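Local coordinates for protein Cyclo(L-tyrosyl-L-tyrosyl) synthase (Mycobacterium tuberculosis, PDB 2X9Q) that probably makes the cyclic dipeptide cyclo(L-Tyr-L-Tyr), a mycocyclosin precursor, from two molecules of tyrosyl-tRNA without using ATP, at residues S171-N176 with A242-P247; R180-D185 with L236-P241; V113-T118 with T152-E157. All blocks are in the same frame, centred on the assembly; numbering follows the deposited sequence.

Contact 1: S171-N176 with A242-P247; sequences SEFQSN and AILGVP
The backbones of Asn176 and Ile243 come nearest here, their CA atoms 6.8 Å apart, where a tight turn meets the end of a helix. Residues 171-174 coil with helical backbone angles, and Asn176 N closes back on Phe173 O at 2.8 Å. In 242-247 the helix runs out at Leu244, and Gly245 leaves it with positive phi. Asn176 swings its CG anti to the backbone N (chi1 177°), which carries the amide across to the helix end. There ND2 gives a bent hydrogen bond to Ile243 O, 2.9 Å long with 130° at the hydrogen; it uses a lone pair in the carbonyl plane, though the acceptor sits out of the amide's own plane. A water that donates to Ala242 O also accepts a weak bond from ND2. Alongside this bond, the Phe173 ring takes Ile243 CG2 obliquely against CD1 at 3.5 Å, while Leu244 CD2 lies near the ring plane beside the CE1 edge, 3.7 Å from that atom. Asn176 OD1 meanwhile bonds Tyr179 N, so one side chain serves two helices: it is the N-cap of helix 177-192 and a side-chain donor to a carbonyl in the last turn of helix 220-244.

Contact 2: R180-D185 with L236-P241; sequences RELHAD and LFLDTP
Leu182 reaches across to Leu238 and Asp239 with both of its methyls, each going to a different residue. Its first torsion (chi1 -70°) tucks CG beside the backbone N, and the second, chi2 156°, then turns the fork so that CD1 comes to Asp239 CB at 3.7 Å and CD2 to Leu238 CB at a looser 4.2 Å. The CD1 methyl comes crosswise onto the aspartate's methylene. Asp239 has its carboxylate roughly opposite its own backbone N (chi1 -153°), and that carboxylate is engaged along its own chain, where OD1 accepts a hydrogen bond from Ala242 N. This is helix-on-helix packing between 177-192 and 220-244, on the flank of a Rossmann-like fold related to class I aminoacyl-tRNA synthetases. The second helix is irregular here: Leu236 N makes no bond to the preceding turn, and Pro241, lacking an N-H, cannot. Within this kinked stretch Thr240 OG1 donates to Leu236 O at 2.6 Å. Pro235, also on helix 220-244, touches Leu182 as well, extending its apolar surroundings beyond the two residues it meets in 236-241.

Contact 3: V113-T118 with T152-E157; sequences VDFVYT and TTTVNE
A parallel strand and the helix laid over its sheet meet here: strand 112-117 sends Phe115 out to Thr154 and Val155 near the end of the long helix 133-158. The closest backbone approach is between Phe115 and Val155, with CA atoms 8.9 Å apart, a gap bridged by side chains. In Phe115 a chi1 of -83° keeps CG beside the backbone N, and the CD2/CE2 side of the ring is turned to the helix. Val155 answers with a single methyl: CG2 lies 3.6 Å from Phe115 CD2 and 3.9 Å from Phe115 CE2, approaching the ring obliquely. Phe115 and Val155 lie alongside each other, pointing opposite ways. Further round, Thr154 CG2 makes a looser contact with Phe115 CE2 at 4.5 Å, while Thr154 OG1 is turned to its own helix and hydrogen-bonds Lys150 O. All three touching residues are buried. Leu99 of helix 96-109 touches both Phe115 and Thr154, and Ile85 and Val87 of the adjacent strand 82-87 also meet the phenylalanine. Helix 133-158 leads into strand 165-169, which pairs in parallel beside 112-117, so the contact belongs to a right-handed beta-alpha-beta crossover of the kind from which Rossmann-like folds are built.

Contacts 1 and 2 are neighbours, their centres about 8 Å apart, and both draw on helix 220-244. They meet directly where Ile243 CD1 lies 3.8 Å from Leu182 CD1. Contact 3 stands about 16 Å from contact 1 and 21 Å from contact 2, centre to centre, but strand 112-117 ties it to both: Val116 CG1 is 3.9 Å from Phe173 CE2 and also 3.9 Å from Leu236 CD1. All three lie near the probable active site: the side chains of Phe173 and Leu238 are each about 9 Å from that of Glu233, possibly critical in catalysis, that of Phe115 is about 11 Å from that of Ser88, the likely nucleophile, and Thr118 hydrogen-bonds Glu233 OE2.

Contact 1: S171-N176 with A242-P247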
loop_
_atom_site.group_PDB
_atom_site.type_symbol
_atom_site.label_atom_id
_atom_site.label_comp_id
_atom_site.label_asym_id
_atom_site.label_seq_id
_atom_site.Cartn_x
_atom_site.Cartn_y
_atom_site.Cartn_z
ATOM N N SER A 171 2.157 -11.431 -2.351
ATOM C CA SER A 171 3.094 -12.592 -2.216
ATOM C C SER A 171 3.869 -12.852 -3.489
ATOM O O SER A 171 4.902 -13.426 -3.440
ATOM C CB SER A 171 2.344 -13.955 -1.903
ATOM O OG SER A 171 1.343 -14.152 -2.899
ATOM N N GLU A 172 3.353 -12.474 -4.629
ATOM C CA GLU A 172 4.106 -12.693 -5.864
ATOM C C GLU A 172 5.464 -11.929 -5.874
ATOM O O GLU A 172 6.426 -12.370 -6.523
ATOM C CB GLU A 172 3.260 -12.159 -7.018
ATOM C CG GLU A 172 3.802 -12.484 -8.373
ATOM C CD GLU A 172 2.696 -12.434 -9.449
ATOM O OE1 GLU A 172 1.655 -13.198 -9.390
ATOM O OE2 GLU A 172 2.898 -11.614 -10.349
ATOM N N PHE A 173 5.530 -10.801 -5.159
ATOM C CA PHE A 173 6.797 -10.033 -5.046
ATOM C C PHE A 173 7.860 -10.723 -4.208
ATOM O O PHE A 173 9.034 -10.365 -4.277
ATOM C CB PHE A 173 6.527 -8.595 -4.569
ATOM C CG PHE A 173 5.687 -7.799 -5.548
ATOM C CD1 PHE A 173 6.170 -7.526 -6.804
ATOM C CD2 PHE A 173 4.427 -7.372 -5.225
ATOM C CE1 PHE A 173 5.392 -6.779 -7.726
ATOM C CE2 PHE A 173 3.624 -6.642 -6.139
ATOM C CZ PHE A 173 4.100 -6.319 -7.352
ATOM N N GLN A 174 7.507 -11.788 -3.483
ATOM C CA GLN A 174 8.535 -12.492 -2.707
ATOM C C GLN A 174 9.582 -13.151 -3.593
ATOM O O GLN A 174 10.705 -13.421 -3.180
ATOM C CB GLN A 174 7.873 -13.462 -1.698
ATOM C CG GLN A 174 7.010 -12.603 -0.671
ATOM C CD GLN A 174 6.075 -13.406 0.281
ATOM O OE1 GLN A 174 5.769 -14.581 0.047
ATOM N NE2 GLN A 174 5.632 -12.757 1.355
ATOM N N SER A 175 9.273 -13.385 -4.850
ATOM C CA SER A 175 10.349 -13.877 -5.680
ATOM C C SER A 175 11.074 -12.752 -6.474
ATOM O O SER A 175 11.927 -13.037 -7.334
ATOM C CB SER A 175 9.760 -14.872 -6.639
ATOM O OG SER A 175 9.039 -14.173 -7.603
ATOM N N ASN A 176 10.728 -11.488 -6.226
ATOM C CA ASN A 176 11.354 -10.370 -6.915
ATOM C C ASN A 176 12.620 -9.966 -6.113
ATOM O O ASN A 176 12.556 -9.730 -4.895
ATOM C CB ASN A 176 10.332 -9.221 -7.020
ATOM C CG ASN A 176 10.922 -7.985 -7.671
ATOM O OD1 ASN A 176 11.643 -7.269 -7.024
ATOM N ND2 ASN A 176 10.585 -7.717 -8.953
ATOM N N ALA A 242 12.158 0.292 -8.597
ATOM C CA ALA A 242 13.058 -0.875 -8.568
ATOM C C ALA A 242 12.344 -2.202 -8.758
ATOM O O ALA A 242 12.826 -3.056 -9.477
ATOM C CB ALA A 242 13.890 -0.956 -7.283
ATOM N N ILE A 243 11.176 -2.366 -8.160
ATOM C CA ILE A 243 10.547 -3.687 -8.154
ATOM C C ILE A 243 9.855 -3.940 -9.519
ATOM O O ILE A 243 9.909 -5.058 -10.028
ATOM C CB ILE A 243 9.503 -3.681 -7.025
ATOM C CG1 ILE A 243 10.267 -3.593 -5.659
ATOM C CG2 ILE A 243 8.511 -4.890 -7.164
ATOM C CD1 ILE A 243 9.293 -3.269 -4.445
ATOM N N LEU A 244 9.193 -2.921 -10.055
ATOM C CA LEU A 244 8.387 -3.057 -11.282
ATOM C C LEU A 244 9.088 -2.510 -12.538
ATOM O O LEU A 244 8.558 -2.641 -13.616
ATOM C CB LEU A 244 7.028 -2.385 -11.111
ATOM C CG LEU A 244 6.101 -3.103 -10.105
ATOM C CD1 LEU A 244 4.787 -2.352 -9.993
ATOM C CD2 LEU A 244 5.869 -4.550 -10.582
ATOM N N GLY A 245 10.253 -1.872 -12.388
ATOM C CA GLY A 245 10.998 -1.272 -13.510
ATOM C C GLY A 245 10.242 -0.159 -14.207
ATOM O O GLY A 245 10.193 -0.177 -15.443
ATOM N N VAL A 246 9.635 0.798 -13.473
ATOM C CA VAL A 246 8.911 1.905 -14.069
ATOM C C VAL A 246 9.717 3.185 -13.664
ATOM O O VAL A 246 10.558 3.102 -12.779
ATOM C CB VAL A 246 7.462 1.966 -13.547
ATOM C CG1 VAL A 246 6.652 0.731 -14.132
ATOM C CG2 VAL A 246 7.467 1.991 -11.994
ATOM N N PRO A 247 9.541 4.309 -14.378
ATOM C CA PRO A 247 10.389 5.483 -14.074
ATOM C C PRO A 247 10.098 6.093 -12.691
ATOM O O PRO A 247 11.027 6.560 -11.995
ATOM C CB PRO A 247 9.994 6.520 -15.209
ATOM C CG PRO A 247 9.646 5.565 -16.395
ATOM C CD PRO A 247 8.921 4.386 -15.736
HETATM O O HOH W 1 13.033 -5.804 -10.321
#

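Contact 2: R180-D185 with L236-P241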
loop_
_atom_site.group_PDB
_atom_site.type_symbol
_atom_site.label_atom_id
_atom_site.label_comp_id
_atom_site.label_asym_id
_atom_site.label_seq_id
_atom_site.Cartn_x
_atom_site.Cartn_y
_atom_site.Cartn_z
ATOM N N ARG A 180 12.876 -8.346 -2.295
ATOM C CA ARG A 180 13.550 -9.081 -1.247
ATOM C C ARG A 180 14.702 -8.272 -0.565
ATOM O O ARG A 180 14.884 -8.357 0.645
ATOM C CB ARG A 180 14.162 -10.358 -1.822
ATOM C CG ARG A 180 13.256 -11.494 -2.134
ATOM C CD ARG A 180 14.262 -12.605 -2.716
ATOM N NE ARG A 180 13.621 -13.887 -2.950
ATOM C CZ ARG A 180 13.956 -15.050 -2.356
ATOM N NH1 ARG A 180 14.967 -15.130 -1.472
ATOM N NH2 ARG A 180 13.276 -16.158 -2.657
ATOM N N GLU A 181 15.463 -7.503 -1.345
ATOM C CA GLU A 181 16.497 -6.641 -0.795
ATOM C C GLU A 181 15.907 -5.508 0.047
ATOM O O GLU A 181 16.374 -5.263 1.130
ATOM C CB GLU A 181 17.410 -6.088 -1.928
ATOM C CG GLU A 181 18.373 -7.215 -2.428
ATOM C CD GLU A 181 19.265 -6.842 -3.651
ATOM O OE1 GLU A 181 19.399 -5.643 -3.919
ATOM O OE2 GLU A 181 19.794 -7.768 -4.349
ATOM N N LEU A 182 14.861 -4.877 -0.430
ATOM C CA LEU A 182 14.182 -3.846 0.359
ATOM C C LEU A 182 13.649 -4.426 1.679
ATOM O O LEU A 182 13.844 -3.822 2.729
ATOM C CB LEU A 182 13.044 -3.190 -0.449
ATOM C CG LEU A 182 13.581 -2.309 -1.594
ATOM C CD1 LEU A 182 12.466 -2.174 -2.744
ATOM C CD2 LEU A 182 14.161 -0.920 -1.024
ATOM N N HIS A 183 12.998 -5.580 1.617
ATOM C CA HIS A 183 12.382 -6.213 2.823
ATOM C C HIS A 183 13.475 -6.567 3.854
ATOM O O HIS A 183 13.331 -6.203 5.063
ATOM C CB HIS A 183 11.533 -7.450 2.482
ATOM C CG HIS A 183 10.666 -7.928 3.604
ATOM N ND1 HIS A 183 10.978 -9.023 4.399
ATOM C CD2 HIS A 183 9.513 -7.420 4.100
ATOM C CE1 HIS A 183 10.018 -9.188 5.296
ATOM N NE2 HIS A 183 9.109 -8.235 5.113
ATOM N N ALA A 184 14.544 -7.248 3.394
ATOM C CA ALA A 184 15.638 -7.663 4.292
ATOM C C ALA A 184 16.310 -6.440 4.940
ATOM O O ALA A 184 16.572 -6.444 6.152
ATOM C CB ALA A 184 16.709 -8.578 3.556
ATOM N N ASP A 185 16.600 -5.411 4.142
ATOM C CA ASP A 185 17.174 -4.176 4.674
ATOM C C ASP A 185 16.287 -3.593 5.775
ATOM O O ASP A 185 16.784 -3.121 6.831
ATOM C CB ASP A 185 17.345 -3.171 3.538
ATOM C CG ASP A 185 17.790 -1.797 4.048
ATOM O OD1 ASP A 185 18.983 -1.697 4.359
ATOM O OD2 ASP A 185 16.984 -0.837 4.185
ATOM N N LEU A 236 6.982 -1.749 -1.663
ATOM C CA LEU A 236 6.217 -0.994 -2.667
ATOM C C LEU A 236 6.028 0.446 -2.292
ATOM O O LEU A 236 5.824 1.342 -3.205
ATOM C CB LEU A 236 4.863 -1.628 -2.967
ATOM C CG LEU A 236 4.849 -2.964 -3.784
ATOM C CD1 LEU A 236 3.374 -3.278 -4.092
ATOM C CD2 LEU A 236 5.543 -2.969 -5.105
ATOM N N PHE A 237 6.102 0.720 -0.984
ATOM C CA PHE A 237 6.069 2.135 -0.544
ATOM C C PHE A 237 7.430 2.787 -0.581
ATOM O O PHE A 237 7.477 3.968 -0.448
ATOM C CB PHE A 237 5.436 2.308 0.856
ATOM C CG PHE A 237 3.992 2.174 0.820
ATOM C CD1 PHE A 237 3.181 3.305 0.479
ATOM C CD2 PHE A 237 3.400 0.916 1.028
ATOM C CE1 PHE A 237 1.756 3.195 0.441
ATOM C CE2 PHE A 237 1.972 0.731 0.961
ATOM C CZ PHE A 237 1.122 1.875 0.666
ATOM N N LEU A 238 8.506 1.994 -0.661
ATOM C CA LEU A 238 9.911 2.472 -0.705
ATOM C C LEU A 238 10.388 2.635 -2.145
ATOM O O LEU A 238 11.017 3.670 -2.499
ATOM C CB LEU A 238 10.835 1.453 0.005
ATOM C CG LEU A 238 10.579 1.404 1.538
ATOM C CD1 LEU A 238 11.247 0.136 2.123
ATOM C CD2 LEU A 238 11.205 2.710 2.152
ATOM N N ASP A 239 10.107 1.630 -2.980
ATOM C CA ASP A 239 10.771 1.596 -4.310
ATOM C C ASP A 239 10.094 0.716 -5.338
ATOM O O ASP A 239 10.736 -0.212 -5.891
ATOM C CB ASP A 239 12.251 1.199 -4.169
ATOM C CG ASP A 239 13.117 1.780 -5.325
ATOM O OD1 ASP A 239 12.546 2.265 -6.381
ATOM O OD2 ASP A 239 14.358 1.830 -5.189
ATOM N N THR A 240 8.835 1.035 -5.634
ATOM C CA THR A 240 8.125 0.399 -6.728
ATOM C C THR A 240 8.905 0.543 -8.059
ATOM O O THR A 240 8.976 -0.414 -8.838
ATOM C CB THR A 240 6.699 0.971 -6.882
ATOM O OG1 THR A 240 5.925 0.626 -5.718
ATOM C CG2 THR A 240 5.959 0.410 -8.154
ATOM N N PRO A 241 9.556 1.705 -8.313
ATOM C CA PRO A 241 10.397 1.735 -9.560
ATOM C C PRO A 241 11.429 0.609 -9.661
ATOM O O PRO A 241 11.576 0.005 -10.746
ATOM C CB PRO A 241 11.116 3.117 -9.442
ATOM C CG PRO A 241 9.966 3.929 -8.911
ATOM C CD PRO A 241 9.516 3.030 -7.681
#

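Contact 3: V113-T118 with T152-E157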
loop_
_atom_site.group_PDB
_atom_site.type_symbol
_atom_site.label_atom_id
_atom_site.label_comp_id
_atom_site.label_asym_id
_atom_site.label_seq_id
_atom_site.Cartn_x
_atom_site.Cartn_y
_atom_site.Cartn_z
ATOM N N VAL A 113 -0.810 0.891 -14.515
ATOM C CA VAL A 113 -1.469 0.846 -13.197
ATOM C C VAL A 113 -1.427 -0.579 -12.700
ATOM O O VAL A 113 -1.812 -1.521 -13.459
ATOM C CB VAL A 113 -2.926 1.287 -13.233
ATOM C CG1 VAL A 113 -3.611 1.082 -11.819
ATOM C CG2 VAL A 113 -3.069 2.722 -13.708
ATOM N N ASP A 114 -0.971 -0.792 -11.468
ATOM C CA ASP A 114 -0.953 -2.188 -10.886
ATOM C C ASP A 114 -1.817 -2.187 -9.614
ATOM O O ASP A 114 -1.551 -1.372 -8.684
ATOM C CB ASP A 114 0.443 -2.654 -10.533
ATOM C CG ASP A 114 1.232 -3.119 -11.739
ATOM O OD1 ASP A 114 1.104 -4.304 -12.101
ATOM O OD2 ASP A 114 1.897 -2.317 -12.379
ATOM N N PHE A 115 -2.887 -2.990 -9.601
ATOM C CA PHE A 115 -3.654 -3.199 -8.406
ATOM C C PHE A 115 -2.823 -4.266 -7.721
ATOM O O PHE A 115 -2.393 -5.207 -8.400
ATOM C CB PHE A 115 -5.003 -3.888 -8.725
ATOM C CG PHE A 115 -6.074 -2.990 -9.160
ATOM C CD1 PHE A 115 -6.684 -2.166 -8.245
ATOM C CD2 PHE A 115 -6.483 -2.966 -10.513
ATOM C CE1 PHE A 115 -7.758 -1.344 -8.604
ATOM C CE2 PHE A 115 -7.533 -2.116 -10.903
ATOM C CZ PHE A 115 -8.179 -1.323 -9.943
ATOM N N VAL A 116 -2.571 -4.135 -6.416
ATOM C CA VAL A 116 -1.836 -5.176 -5.678
ATOM C C VAL A 116 -2.682 -5.495 -4.414
ATOM O O VAL A 116 -2.947 -4.640 -3.623
ATOM C CB VAL A 116 -0.432 -4.647 -5.273
ATOM C CG1 VAL A 116 0.271 -5.666 -4.417
ATOM C CG2 VAL A 116 0.445 -4.317 -6.581
ATOM N N TYR A 117 -3.159 -6.728 -4.276
ATOM C CA TYR A 117 -3.958 -7.061 -3.109
ATOM C C TYR A 117 -3.121 -7.800 -2.091
ATOM O O TYR A 117 -2.240 -8.629 -2.414
ATOM C CB TYR A 117 -5.269 -7.823 -3.461
ATOM C CG TYR A 117 -5.026 -9.152 -4.137
ATOM C CD1 TYR A 117 -4.849 -9.203 -5.504
ATOM C CD2 TYR A 117 -4.914 -10.371 -3.392
ATOM C CE1 TYR A 117 -4.611 -10.395 -6.159
ATOM C CE2 TYR A 117 -4.657 -11.610 -4.067
ATOM C CZ TYR A 117 -4.573 -11.601 -5.429
ATOM O OH TYR A 117 -4.235 -12.734 -6.151
ATOM N N THR A 118 -3.372 -7.477 -0.842
ATOM C CA THR A 118 -2.543 -8.043 0.216
ATOM C C THR A 118 -3.024 -9.495 0.517
ATOM O O THR A 118 -4.169 -9.690 0.808
ATOM C CB THR A 118 -2.484 -7.123 1.438
ATOM O OG1 THR A 118 -1.822 -5.920 1.035
ATOM C CG2 THR A 118 -1.560 -7.769 2.584
ATOM N N THR A 152 -9.827 -9.066 -10.464
ATOM C CA THR A 152 -9.636 -9.713 -11.749
ATOM C C THR A 152 -10.768 -9.370 -12.718
ATOM O O THR A 152 -10.487 -9.045 -13.859
ATOM C CB THR A 152 -9.393 -11.220 -11.587
ATOM O OG1 THR A 152 -8.313 -11.355 -10.653
ATOM C CG2 THR A 152 -9.032 -12.012 -12.997
ATOM N N THR A 153 -12.029 -9.354 -12.264
ATOM C CA THR A 153 -13.147 -9.011 -13.152
ATOM C C THR A 153 -12.973 -7.566 -13.612
ATOM O O THR A 153 -13.122 -7.252 -14.795
ATOM C CB THR A 153 -14.482 -9.186 -12.389
ATOM O OG1 THR A 153 -14.579 -10.560 -11.978
ATOM C CG2 THR A 153 -15.792 -8.741 -13.274
ATOM N N THR A 154 -12.687 -6.672 -12.661
ATOM C CA THR A 154 -12.405 -5.272 -13.001
ATOM C C THR A 154 -11.398 -5.105 -14.159
ATOM O O THR A 154 -11.639 -4.372 -15.131
ATOM C CB THR A 154 -11.952 -4.490 -11.753
ATOM O OG1 THR A 154 -12.971 -4.586 -10.739
ATOM C CG2 THR A 154 -11.759 -3.010 -12.161
ATOM N N VAL A 155 -10.294 -5.800 -14.061
ATOM C CA VAL A 155 -9.164 -5.616 -14.985
ATOM C C VAL A 155 -9.523 -6.213 -16.353
ATOM O O VAL A 155 -9.142 -5.671 -17.397
ATOM C CB VAL A 155 -7.856 -6.189 -14.401
ATOM C CG1 VAL A 155 -6.761 -6.322 -15.418
ATOM C CG2 VAL A 155 -7.350 -5.328 -13.148
ATOM N N ASN A 156 -10.284 -7.320 -16.331
ATOM C CA ASN A 156 -10.682 -8.019 -17.574
ATOM C C ASN A 156 -11.646 -7.094 -18.326
ATOM O O ASN A 156 -11.547 -6.933 -19.530
ATOM C CB ASN A 156 -11.385 -9.368 -17.239
ATOM C CG ASN A 156 -10.406 -10.443 -16.794
ATOM O OD1 ASN A 156 -9.199 -10.295 -16.908
ATOM N ND2 ASN A 156 -10.933 -11.527 -16.228
ATOM N N GLU A 157 -12.524 -6.466 -17.568
ATOM C CA GLU A 157 -13.476 -5.512 -18.086
ATOM C C GLU A 157 -12.855 -4.245 -18.655
ATOM O O GLU A 157 -13.245 -3.764 -19.747
ATOM C CB GLU A 157 -14.322 -5.076 -16.931
ATOM C CG GLU A 157 -15.661 -4.604 -17.265
ATOM C CD GLU A 157 -16.604 -5.066 -16.203
ATOM O OE1 GLU A 157 -16.978 -4.200 -15.392
ATOM O OE2 GLU A 157 -16.927 -6.299 -16.154
#